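Local coordinates for protein MstE (Scytonema sp. PCC 10023, PDB 6SBF) that probably catalyses the cyclisation of an isoprenoid chain into a polycyclic, merosterol-type scaffold, acting as a single-domain class II (type II) terpene cyclase, at residues Trp60-Val65 with Ile350-Thr355; Leu81-Trp85 with Leu118-Ala124; Tyr103-Gly107 with Ser154-Phe158; Thr112-Leu116 with Ala133-Leu137; Asn144-Thr149 with Gly174-Ser180. The protein carries 1 engineered substitution. One frame throughout, in Å; residues are numbered along the deposited sequence.

Contact 1 of 5, residues Trp60-Val65 with Ile350-Thr355; sequences WVTAYV and IFTTAT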
# COMPACT_ATOMS: atom_id res chain seq x y z
N TRP A 60 -8.60 6.05 4.80
CA TRP A 60 -7.54 5.44 4.00
C TRP A 60 -7.05 4.14 4.64
O TRP A 60 -6.92 3.09 3.98
CB TRP A 60 -6.42 6.46 3.84
CG TRP A 60 -5.14 5.85 3.35
CD1 TRP A 60 -4.94 5.04 2.29
CD2 TRP A 60 -3.85 6.05 3.91
NE1 TRP A 60 -3.62 4.75 2.13
CE2 TRP A 60 -2.93 5.35 3.14
CE3 TRP A 60 -3.42 6.79 5.01
CZ2 TRP A 60 -1.55 5.39 3.38
CZ3 TRP A 60 -2.06 6.83 5.23
CH2 TRP A 60 -1.14 6.12 4.46
N VAL A 61 -6.73 4.17 5.92
CA VAL A 61 -6.17 3.02 6.63
C VAL A 61 -7.18 1.88 6.59
O VAL A 61 -6.79 0.71 6.34
CB VAL A 61 -5.78 3.38 8.06
CG1 VAL A 61 -5.34 2.16 8.82
CG2 VAL A 61 -4.66 4.40 8.03
N THR A 62 -8.45 2.17 6.77
CA THR A 62 -9.52 1.12 6.76
C THR A 62 -9.69 0.54 5.36
O THR A 62 -9.84 -0.68 5.25
CB THR A 62 -10.78 1.74 7.36
OG1 THR A 62 -10.57 1.95 8.75
CG2 THR A 62 -12.00 0.86 7.19
N ALA A 63 -9.68 1.37 4.35
CA ALA A 63 -9.79 0.88 2.95
C ALA A 63 -8.61 -0.06 2.66
O ALA A 63 -8.77 -1.13 2.02
CB ALA A 63 -9.87 2.05 1.98
N TYR A 64 -7.39 0.37 3.05
CA TYR A 64 -6.17 -0.42 2.80
C TYR A 64 -6.23 -1.75 3.56
O TYR A 64 -5.99 -2.81 3.00
CB TYR A 64 -4.95 0.41 3.14
CG TYR A 64 -3.64 -0.30 2.96
CD1 TYR A 64 -3.03 -1.02 3.96
CD2 TYR A 64 -2.99 -0.22 1.74
CE1 TYR A 64 -1.78 -1.60 3.82
CE2 TYR A 64 -1.74 -0.81 1.59
CZ TYR A 64 -1.11 -1.48 2.62
OH TYR A 64 0.13 -2.05 2.47
N VAL A 65 -6.47 -1.67 4.85
CA VAL A 65 -6.47 -2.89 5.70
C VAL A 65 -7.58 -3.83 5.21
O VAL A 65 -7.33 -5.04 5.17
CB VAL A 65 -6.59 -2.53 7.18
CG1 VAL A 65 -6.79 -3.77 8.02
CG2 VAL A 65 -5.37 -1.78 7.66
N ILE A 350 -0.79 -1.19 12.55
CA ILE A 350 -1.93 -1.83 11.86
C ILE A 350 -1.62 -1.90 10.35
O ILE A 350 -1.81 -2.96 9.73
CB ILE A 350 -3.19 -1.03 12.17
CG1 ILE A 350 -3.61 -1.28 13.63
CG2 ILE A 350 -4.31 -1.39 11.19
CD1 ILE A 350 -4.72 -0.33 14.11
N PHE A 351 -1.09 -0.82 9.79
CA PHE A 351 -0.80 -0.76 8.34
C PHE A 351 0.25 -1.83 8.03
O PHE A 351 0.08 -2.60 7.04
CB PHE A 351 -0.37 0.65 7.97
CG PHE A 351 -0.53 1.02 6.52
CD1 PHE A 351 0.45 0.74 5.57
CD2 PHE A 351 -1.72 1.59 6.09
CE1 PHE A 351 0.26 1.17 4.27
CE2 PHE A 351 -1.90 2.00 4.80
CZ PHE A 351 -0.89 1.82 3.88
N THR A 352 1.33 -1.91 8.79
CA THR A 352 2.38 -2.92 8.55
C THR A 352 1.81 -4.33 8.72
O THR A 352 2.08 -5.18 7.89
CB THR A 352 3.60 -2.66 9.47
OG1 THR A 352 4.20 -1.39 9.21
CG2 THR A 352 4.66 -3.72 9.26
N THR A 353 1.14 -4.56 9.83
CA THR A 353 0.65 -5.92 10.11
C THR A 353 -0.30 -6.41 9.00
O THR A 353 -0.20 -7.57 8.61
CB THR A 353 -0.00 -5.94 11.50
OG1 THR A 353 1.01 -5.67 12.48
CG2 THR A 353 -0.56 -7.30 11.82
N ALA A 354 -1.19 -5.55 8.55
CA ALA A 354 -2.10 -5.95 7.47
C ALA A 354 -1.32 -6.32 6.22
O ALA A 354 -1.69 -7.26 5.51
CB ALA A 354 -3.10 -4.85 7.23
N THR A 355 -0.29 -5.53 5.91
CA THR A 355 0.53 -5.81 4.74
C THR A 355 1.19 -7.18 4.87
O THR A 355 1.20 -7.98 3.89
CB THR A 355 1.58 -4.71 4.58
OG1 THR A 355 1.02 -3.40 4.58
CG2 THR A 355 2.34 -4.90 3.30

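Contact 2 of 5, residues Leu81-Trp85 with Leu118-Ala124; sequences LMQAW and LAAAVGA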
# COMPACT_ATOMS: atom_id res chain seq x y z
N LEU A 81 -15.08 -6.76 6.84
CA LEU A 81 -14.97 -5.99 5.59
C LEU A 81 -16.29 -5.35 5.20
O LEU A 81 -16.35 -4.18 4.77
CB LEU A 81 -14.41 -6.83 4.47
CG LEU A 81 -12.91 -6.95 4.39
CD1 LEU A 81 -12.19 -7.06 5.71
CD2 LEU A 81 -12.48 -7.96 3.38
N MET A 82 -17.40 -6.07 5.39
CA MET A 82 -18.74 -5.51 5.13
C MET A 82 -18.96 -4.29 6.06
O MET A 82 -19.47 -3.27 5.61
CB MET A 82 -19.78 -6.61 5.38
CG MET A 82 -19.74 -7.69 4.34
SD MET A 82 -20.67 -7.12 2.93
CE MET A 82 -22.29 -7.68 3.46
N GLN A 83 -18.56 -4.41 7.33
CA GLN A 83 -18.71 -3.30 8.29
C GLN A 83 -17.83 -2.12 7.86
O GLN A 83 -18.25 -0.97 7.92
CB GLN A 83 -18.37 -3.73 9.71
CG GLN A 83 -18.25 -2.49 10.66
CD GLN A 83 -18.03 -2.82 12.12
OE1 GLN A 83 -18.98 -2.90 12.89
NE2 GLN A 83 -16.77 -3.04 12.49
N ALA A 84 -16.61 -2.40 7.41
CA ALA A 84 -15.70 -1.33 6.96
C ALA A 84 -16.33 -0.58 5.77
O ALA A 84 -16.23 0.65 5.72
CB ALA A 84 -14.36 -1.91 6.58
N TRP A 85 -16.96 -1.31 4.85
CA TRP A 85 -17.59 -0.64 3.71
C TRP A 85 -18.78 0.19 4.19
O TRP A 85 -18.99 1.30 3.69
CB TRP A 85 -18.02 -1.69 2.67
CG TRP A 85 -18.80 -1.16 1.53
CD1 TRP A 85 -20.09 -1.47 1.20
CD2 TRP A 85 -18.38 -0.17 0.56
NE1 TRP A 85 -20.48 -0.75 0.13
CE2 TRP A 85 -19.46 0.06 -0.32
CE3 TRP A 85 -17.19 0.54 0.35
CZ2 TRP A 85 -19.40 0.96 -1.37
CZ3 TRP A 85 -17.14 1.41 -0.70
CH2 TRP A 85 -18.22 1.64 -1.53
N LEU A 118 -11.78 -2.36 -1.85
CA LEU A 118 -12.57 -2.94 -0.77
C LEU A 118 -14.02 -3.15 -1.25
O LEU A 118 -14.61 -4.22 -0.98
CB LEU A 118 -12.49 -2.07 0.48
CG LEU A 118 -13.35 -2.55 1.65
CD1 LEU A 118 -13.14 -3.98 2.08
CD2 LEU A 118 -13.19 -1.66 2.85
N ALA A 119 -14.57 -2.18 -1.93
CA ALA A 119 -15.95 -2.29 -2.48
C ALA A 119 -16.04 -3.56 -3.33
O ALA A 119 -17.03 -4.31 -3.20
CB ALA A 119 -16.32 -1.07 -3.27
N ALA A 120 -15.06 -3.84 -4.16
CA ALA A 120 -15.10 -5.04 -5.01
C ALA A 120 -15.17 -6.28 -4.12
O ALA A 120 -15.92 -7.26 -4.45
CB ALA A 120 -13.96 -5.07 -5.99
N ALA A 121 -14.40 -6.35 -3.06
CA ALA A 121 -14.37 -7.55 -2.19
C ALA A 121 -15.72 -7.81 -1.53
O ALA A 121 -16.01 -8.96 -1.20
CB ALA A 121 -13.28 -7.39 -1.14
N VAL A 122 -16.52 -6.78 -1.33
CA VAL A 122 -17.82 -6.94 -0.66
C VAL A 122 -18.98 -6.80 -1.68
O VAL A 122 -20.12 -6.64 -1.24
CB VAL A 122 -17.96 -6.01 0.55
CG1 VAL A 122 -16.89 -6.32 1.59
CG2 VAL A 122 -17.97 -4.53 0.13
N GLY A 123 -18.72 -6.91 -2.98
CA GLY A 123 -19.78 -6.99 -3.97
C GLY A 123 -20.46 -5.67 -4.21
O GLY A 123 -21.57 -5.65 -4.72
N ALA A 124 -19.74 -4.57 -3.93
CA ALA A 124 -20.30 -3.21 -4.04
C ALA A 124 -19.63 -2.38 -5.14
O ALA A 124 -19.89 -1.16 -5.22
CB ALA A 124 -20.17 -2.50 -2.73

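Contact 3 of 5, residues Tyr103-Gly107 with Ser154-Phe158; sequences YILCG and SIRAF. Engineered in segment 154-158: Phe158 (natural residue Tyr).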
# COMPACT_ATOMS: atom_id res chain seq x y z
N TYR A 103 -11.66 12.26 8.07
CA TYR A 103 -12.84 13.09 7.80
C TYR A 103 -12.48 14.51 7.38
O TYR A 103 -13.14 15.10 6.53
CB TYR A 103 -13.72 13.19 9.06
CG TYR A 103 -15.04 13.88 8.84
CD1 TYR A 103 -16.15 13.18 8.44
CD2 TYR A 103 -15.19 15.23 9.03
CE1 TYR A 103 -17.38 13.79 8.25
CE2 TYR A 103 -16.40 15.88 8.82
CZ TYR A 103 -17.49 15.15 8.40
OH TYR A 103 -18.66 15.80 8.17
N ILE A 104 -11.44 15.07 8.03
CA ILE A 104 -11.19 16.53 7.88
C ILE A 104 -10.36 16.79 6.62
O ILE A 104 -10.31 17.93 6.17
CB ILE A 104 -10.56 17.13 9.13
CG1 ILE A 104 -9.15 16.60 9.40
CG2 ILE A 104 -11.48 17.00 10.35
CD1 ILE A 104 -8.43 17.36 10.46
N LEU A 105 -9.75 15.77 6.05
CA LEU A 105 -8.99 15.96 4.79
C LEU A 105 -9.90 15.99 3.58
O LEU A 105 -11.02 15.37 3.58
CB LEU A 105 -7.98 14.85 4.58
CG LEU A 105 -6.53 15.26 4.78
CD1 LEU A 105 -6.11 16.30 3.74
CD2 LEU A 105 -6.25 15.73 6.21
N CYS A 106 -9.45 16.65 2.53
CA CYS A 106 -10.10 16.59 1.22
C CYS A 106 -9.95 15.17 0.66
O CYS A 106 -9.17 14.36 1.15
CB CYS A 106 -9.52 17.61 0.27
SG CYS A 106 -7.74 17.42 -0.02
N GLY A 107 -10.74 14.91 -0.36
CA GLY A 107 -10.60 13.63 -1.05
C GLY A 107 -9.28 13.49 -1.72
O GLY A 107 -8.61 14.50 -2.05
N SER A 154 -8.23 21.76 -3.82
CA SER A 154 -8.73 20.95 -2.68
C SER A 154 -7.71 20.96 -1.55
O SER A 154 -8.10 21.17 -0.38
CB SER A 154 -9.08 19.57 -3.09
OG SER A 154 -10.08 19.64 -4.06
N ILE A 155 -6.47 20.64 -1.86
CA ILE A 155 -5.41 20.47 -0.83
C ILE A 155 -4.94 21.86 -0.37
O ILE A 155 -4.66 22.02 0.80
CB ILE A 155 -4.30 19.52 -1.31
CG1 ILE A 155 -3.31 19.22 -0.17
CG2 ILE A 155 -3.55 20.01 -2.58
CD1 ILE A 155 -3.92 18.56 1.03
N ARG A 156 -4.90 22.85 -1.25
CA ARG A 156 -4.69 24.24 -0.79
C ARG A 156 -5.77 24.69 0.22
O ARG A 156 -5.41 25.43 1.18
CB ARG A 156 -4.66 25.20 -1.99
CG ARG A 156 -3.30 25.24 -2.67
CD ARG A 156 -3.26 26.35 -3.72
NE ARG A 156 -2.10 26.32 -4.60
CZ ARG A 156 -0.87 26.66 -4.25
NH1 ARG A 156 0.12 26.62 -5.14
NH2 ARG A 156 -0.62 27.03 -3.01
N ALA A 157 -7.06 24.38 -0.04
CA ALA A 157 -8.18 24.86 0.82
C ALA A 157 -8.01 24.24 2.20
O ALA A 157 -8.27 24.86 3.17
CB ALA A 157 -9.54 24.52 0.23
N PHE A 158 -7.55 22.99 2.25
CA PHE A 158 -7.30 22.28 3.52
C PHE A 158 -6.13 22.93 4.27
O PHE A 158 -6.28 23.12 5.50
CB PHE A 158 -7.03 20.80 3.29
CG PHE A 158 -6.73 20.13 4.60
CD1 PHE A 158 -7.75 19.82 5.48
CD2 PHE A 158 -5.43 19.88 4.98
CE1 PHE A 158 -7.47 19.27 6.72
CE2 PHE A 158 -5.14 19.32 6.21
CZ PHE A 158 -6.16 19.03 7.09

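Contact 4 of 5, residues Thr112-Leu116 with Ala133-Leu137; sequences TGWAL and ARAAL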
# COMPACT_ATOMS: atom_id res chain seq x y z
N THR A 112 -9.27 6.81 -2.37
CA THR A 112 -10.49 6.41 -3.18
C THR A 112 -10.25 5.10 -3.89
O THR A 112 -11.13 4.23 -3.91
CB THR A 112 -10.91 7.58 -4.09
OG1 THR A 112 -11.23 8.72 -3.28
CG2 THR A 112 -12.09 7.24 -4.92
N GLY A 113 -9.07 4.91 -4.48
CA GLY A 113 -8.77 3.63 -5.12
C GLY A 113 -8.80 2.47 -4.17
O GLY A 113 -9.42 1.43 -4.49
N TRP A 114 -8.20 2.58 -3.00
CA TRP A 114 -8.25 1.49 -2.02
C TRP A 114 -9.69 1.21 -1.59
O TRP A 114 -10.04 0.03 -1.38
CB TRP A 114 -7.36 1.76 -0.81
CG TRP A 114 -5.90 1.65 -1.14
CD1 TRP A 114 -5.01 2.67 -1.33
CD2 TRP A 114 -5.15 0.44 -1.37
NE1 TRP A 114 -3.78 2.19 -1.69
CE2 TRP A 114 -3.82 0.81 -1.69
CE3 TRP A 114 -5.47 -0.93 -1.26
CZ2 TRP A 114 -2.86 -0.13 -1.99
CZ3 TRP A 114 -4.49 -1.86 -1.54
CH2 TRP A 114 -3.19 -1.46 -1.91
N ALA A 115 -10.47 2.23 -1.38
CA ALA A 115 -11.89 2.05 -0.98
C ALA A 115 -12.62 1.29 -2.07
O ALA A 115 -13.49 0.46 -1.74
CB ALA A 115 -12.55 3.39 -0.71
N LEU A 116 -12.32 1.55 -3.33
CA LEU A 116 -12.91 0.82 -4.47
C LEU A 116 -12.44 -0.63 -4.51
O LEU A 116 -13.25 -1.50 -4.93
CB LEU A 116 -12.74 1.61 -5.75
CG LEU A 116 -13.54 2.90 -5.84
CD1 LEU A 116 -13.06 3.73 -7.03
CD2 LEU A 116 -15.04 2.59 -6.01
N ALA A 133 -17.51 7.56 -6.91
CA ALA A 133 -16.11 7.63 -6.53
C ALA A 133 -15.23 7.31 -7.74
O ALA A 133 -14.18 7.96 -7.93
CB ALA A 133 -15.85 6.75 -5.33
N ARG A 134 -15.60 6.31 -8.54
CA ARG A 134 -14.80 5.98 -9.74
C ARG A 134 -14.80 7.16 -10.70
O ARG A 134 -13.74 7.43 -11.34
CB ARG A 134 -15.34 4.77 -10.49
CG ARG A 134 -14.59 3.49 -10.30
CD ARG A 134 -14.96 2.38 -11.25
NE ARG A 134 -16.33 2.13 -11.41
CZ ARG A 134 -17.07 1.47 -10.53
NH1 ARG A 134 -18.32 1.41 -10.84
NH2 ARG A 134 -16.55 0.78 -9.50
N ALA A 135 -15.93 7.80 -10.86
CA ALA A 135 -16.02 9.01 -11.72
C ALA A 135 -15.07 10.10 -11.20
O ALA A 135 -14.34 10.68 -12.00
CB ALA A 135 -17.46 9.46 -11.78
N ALA A 136 -15.04 10.29 -9.89
CA ALA A 136 -14.18 11.28 -9.28
C ALA A 136 -12.72 10.92 -9.56
O ALA A 136 -11.91 11.84 -9.78
CB ALA A 136 -14.43 11.39 -7.80
N LEU A 137 -12.36 9.65 -9.52
CA LEU A 137 -10.96 9.26 -9.84
C LEU A 137 -10.58 9.74 -11.22
O LEU A 137 -9.40 10.14 -11.39
CB LEU A 137 -10.77 7.77 -9.87
CG LEU A 137 -10.49 7.14 -8.57
CD1 LEU A 137 -10.33 5.63 -8.73
CD2 LEU A 137 -9.25 7.70 -7.91

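Contact 5 of 5, residues Asn144-Thr149 with Gly174-Ser180; sequences NGGIAT and GAHTCVS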
# COMPACT_ATOMS: atom_id res chain seq x y z
N ASN A 144 0.02 13.21 -18.83
CA ASN A 144 1.13 12.22 -19.06
C ASN A 144 0.71 10.77 -18.82
O ASN A 144 1.56 9.85 -19.01
CB ASN A 144 2.33 12.34 -18.10
CG ASN A 144 2.04 12.06 -16.64
OD1 ASN A 144 1.03 11.46 -16.19
ND2 ASN A 144 3.01 12.49 -15.87
N GLY A 145 -0.55 10.58 -18.56
CA GLY A 145 -1.21 9.25 -18.53
C GLY A 145 -1.31 8.57 -17.18
O GLY A 145 -1.86 7.39 -17.19
N GLY A 146 -0.76 9.19 -16.13
CA GLY A 146 -0.85 8.77 -14.71
C GLY A 146 -1.95 9.47 -13.92
O GLY A 146 -2.72 10.29 -14.46
N ILE A 147 -2.04 9.13 -12.65
CA ILE A 147 -3.04 9.74 -11.78
C ILE A 147 -2.35 10.53 -10.67
O ILE A 147 -1.34 10.06 -10.10
CB ILE A 147 -4.03 8.69 -11.29
CG1 ILE A 147 -5.32 9.35 -10.85
CG2 ILE A 147 -3.41 7.89 -10.25
CD1 ILE A 147 -6.49 8.41 -10.94
N ALA A 148 -2.90 11.70 -10.40
CA ALA A 148 -2.43 12.59 -9.32
C ALA A 148 -3.20 12.29 -8.02
O ALA A 148 -4.40 12.04 -8.06
CB ALA A 148 -2.57 14.03 -9.69
N THR A 149 -2.55 12.44 -6.89
CA THR A 149 -3.18 12.20 -5.58
C THR A 149 -4.24 13.26 -5.32
O THR A 149 -5.38 12.93 -4.92
CB THR A 149 -2.14 12.22 -4.45
OG1 THR A 149 -1.22 11.14 -4.63
CG2 THR A 149 -2.77 12.04 -3.09
N GLY A 174 0.86 16.41 -9.05
CA GLY A 174 1.31 15.73 -10.27
C GLY A 174 0.96 14.27 -10.26
O GLY A 174 0.63 13.69 -9.21
N ALA A 175 1.17 13.63 -11.40
CA ALA A 175 1.03 12.18 -11.49
C ALA A 175 1.99 11.51 -10.52
O ALA A 175 3.19 11.88 -10.49
CB ALA A 175 1.25 11.70 -12.90
N HIS A 176 1.53 10.50 -9.82
CA HIS A 176 2.30 9.75 -8.80
C HIS A 176 2.34 8.28 -9.18
O HIS A 176 1.28 7.68 -9.41
CB HIS A 176 1.66 9.93 -7.43
CG HIS A 176 1.74 11.33 -6.98
ND1 HIS A 176 0.74 11.97 -6.26
CD2 HIS A 176 2.73 12.25 -7.14
CE1 HIS A 176 1.14 13.22 -5.99
NE2 HIS A 176 2.38 13.42 -6.51
N THR A 177 3.50 7.66 -9.23
CA THR A 177 3.58 6.28 -9.70
C THR A 177 2.99 5.31 -8.69
O THR A 177 2.36 4.31 -9.09
CB THR A 177 5.03 5.99 -10.07
OG1 THR A 177 5.49 6.99 -11.01
CG2 THR A 177 5.19 4.64 -10.70
N CYS A 178 3.17 5.56 -7.41
CA CYS A 178 2.64 4.73 -6.32
C CYS A 178 1.09 4.71 -6.40
O CYS A 178 0.47 3.65 -6.34
CB CYS A 178 3.12 5.24 -4.96
SG CYS A 178 2.94 7.03 -4.70
N VAL A 179 0.47 5.87 -6.55
CA VAL A 179 -0.99 5.99 -6.63
C VAL A 179 -1.45 5.41 -7.95
O VAL A 179 -2.47 4.66 -7.97
CB VAL A 179 -1.43 7.44 -6.47
CG1 VAL A 179 -2.96 7.54 -6.54
CG2 VAL A 179 -0.90 7.98 -5.17
N SER A 180 -0.77 5.64 -9.05
CA SER A 180 -1.14 5.07 -10.36
C SER A 180 -1.10 3.54 -10.29
O SER A 180 -2.02 2.87 -10.81
CB SER A 180 -0.19 5.61 -11.43
OG SER A 180 -0.31 7.01 -11.58

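Contact 1 of 5, residues Trp60-Val65 with Ile350-Thr355
Two helices that are probably inner members of the alpha6-alpha6 barrel meet here through an aromatic cluster of Trp60, Tyr64 and Phe351. The segments 60-65 and 350-355 run nearly parallel, their axes 10.0 Å apart and inclined at 13°, although they come from near opposite ends of the chain. At the heart of the contact the rings of Tyr64 and Phe351 form an offset stack, with centroids 3.7 Å apart and planes tilted by only 6°. A chi1 of -158° on Phe351 extends its ring toward the other helix; the two side chains cross at about a right angle, and Phe351 CZ rests over the centre of the tyrosine ring. Trp60 joins obliquely from the preceding turn, its CZ2 lying 3.7 Å from Phe351 CZ. Phe48 and Trp114 extend this aromatic patch beyond the two segments. To one side of the stack, Val65 CG2 touches both Ile350 CG2 at 3.7 Å and Ala354 CB at 3.8 Å. The polar end of the tyrosine is not lost in this buried setting: Tyr64 OH donates to Thr355 OG1 at 2.7 Å, the acceptor lying at the ring edge and in its plane. Thr355 OG1 passes its own proton to Phe351 O at 2.8 Å, while Thr355 N reaches the same oxygen from the other face of its carbonyl plane.

Contact 2 of 5, residues Leu81-Trp85 with Leu118-Ala124
Leu81 opens the series of apolar contacts that helix 75-90 makes with the end of helix 109-121. Its CG touches Leu118 CD1 at 3.8 Å, the two leucines crossing obliquely, while Leu81 CB also meets Val122 CG1 at 3.8 Å. Met82 points its first bond away, yet bends back at chi2 and chi3 to pass alongside Val122; this approach is doubtful in detail, because the methionine has a second conformer. One turn beyond Leu81, Ala84 CB rests on Leu118 CD2 at 3.9 Å, so the two methyls of Leu118 are divided between Leu81 and Ala84. The facing helix 59-69 also packs on this group, through Leu69 on Leu81 and Thr62 on Ala84. Trp85 then carries the contact to its far end. Its extended first torsion (chi1 174°) swings the indole out over the last turn of the other helix. Ala119 CB makes a CH-pi contact with the six-membered ring, 3.9 Å from its centroid and 20° off the normal. Val122 CG2 lies beside the root of the ring, 3.7 Å from Trp85 CG. Further along the indole, Ala124 CB approaches Trp85 NE1 at 3.4 Å and lies above the ring plane near the rim. That methyl is brought back to the tryptophan by the helix ending itself: Gly123, at positive phi, is the C-prime residue of a Schellman motif, with Ala124 N bonded to Ala119 O and Gly123 N to Ala120 O. Helix 75-90 thus packs against the C-terminal end of helix 109-121, consistent with an outer helix on an inner one in an alpha6-alpha6 barrel.

Contact 3 of 5, residues Tyr103-Gly107 with Ser154-Phe158
With CG anti to the backbone N (chi1 177°), Phe158 sends its ring from helix 152-158 across to Leu105 in the loop before helix 109-121. Leu105 answers with an unusual first torsion of -108°, well off a staggered value, which lays both of its methyls against one face of the ring. Leu105 CD2 makes a CH-pi contact, 3.9 Å from the ring centroid, and comes within 3.4 Å of Phe158 CZ; its CD1 sits over the ring's centre. Phe158 is an engineered residue, the natural one being tyrosine. Ile104 supplies a backbone oxygen, Ile104 O lying 3.2 Å from Phe158 CE1. One residue on from Leu105, Cys106 turns its side chain to the start of the segment 154-158. Its CB meets Ser154 CB at 3.9 Å, and its SG reaches Ile155 CD1 at 4.1 Å. A bound beta-mercaptoethanol, probably from the crystallisation liquor, lies about 4 Å from the cysteine side chain. Leu105 O of the loop accepts from Arg94 NE. Between the two segments themselves there is no hydrogen bond, so loop and helix meet at the surface of the protein by apolar and CH-pi contact.

Contact 4 of 5, residues Thr112-Leu116 with Ala133-Leu137
Leu116 and Leu137 reach toward each other tip to tip, and the other side chains of this interface are disposed about them. Leu116 CD1 meets Leu137 CD1 at 3.7 Å; the same methyl also lies 3.6 Å from Arg134 CG, where the two side chains cross at a slant. CG makes the closest contact of the arginine, and Leu116 CD2 also lies obliquely by its guanidinium. The arginine chain bends at chi3, and the charged end is engaged by Ser125 O through NH2, with a long, weak ion pair to Glu188. One turn earlier, Thr112 sorts its two branches by polarity. CG2, anti to the backbone N, faces the other helix, 3.8 Å from Ala133 CB and 4.0 Å from Leu137 CG, whereas OG1 turns back to bond with Asp108 O and also engages Trp99 N. Beside it Gly113 presents bare backbone, its CA 4.4 Å from Leu137 CD1. The segments 112-116 and 133-137, with axes 10.0 Å apart and directions 144° apart, are roughly antiparallel. Helices 109-121 and 128-138 thus form a helical hairpin, consistent with the inner-outer pairing of an alpha6-alpha6 barrel.

Contact 5 of 5, residues Asn144-Thr149 with Gly174-Ser180
His176 meets Thr149 and the backbone of Ile147 as its side chain is followed outward. Its CB stands 4.0 Å from Ile147 O. A chi1 of -65° places CG beside the backbone N and turns the imidazole to Thr149. The next atom, ND1, makes a hydrogen bond of 2.7 Å with Thr149 OG1, which lies at the ring edge close to its plane. CE1 then passes the threonine as well, and NE2 bonds to Gly171 O, so that both ring nitrogens are engaged. Gly174 O, from the same segment as the histidine, sits over the centre of one ring face, 3.1 Å above the plane of the His176 ring. Tyr210 stacks on the ring and Trp211 meets it edge-to-face, while Trp211 NE1 also bonds to Thr149 OG1. His176 occupies the N-cap position of helix 177-183, probably an inner helix of the alpha6-alpha6 barrel, and the loop 144-149 is thereby tied to the start of that helix. Two further bonds use the backbone of Ile147. His176 N donates to Ile147 O at 2.9 Å, approaching from above the carbonyl plane, and Ile147 N donates almost straight to Ser180 OG at 2.9 Å (177° at the hydrogen). Ser180 OG in turn gives its proton to His176 O, which also accepts from Ser180 N. Ile147 CG2 makes apolar contact with Val179 CG1 at 3.8 Å. Val179 CG2 lies beside Thr149 OG1. At the outer end of the loop, Asn144 closes an Asx turn by accepting from Gly146 N through OD1, and the same OD1 lies 3.3 Å from Ala175 CB.

Overall arrangement
Four of the five contacts are buried; contact 3, a loop against a short helix, lies at the surface. Contact 1, nearest the centre of the chain, joins helices 59-69 and 350-363 from distant parts of the sequence, and the segments of all the others lie within the loop it closes. Contacts 2 and 4 share helix 109-121, and both touch contact 1: contact 2 through Ala84 on Thr62, contact 4 through Ala115 on Ala63. Contacts 2, 3 and 4 have no hydrogen bonds between their segments. Contact 1 adds one to its stacked rings, whereas contact 5, built largely from loop, relies on several. Leu137 of contact 4 packs against Ile147 of contact 5.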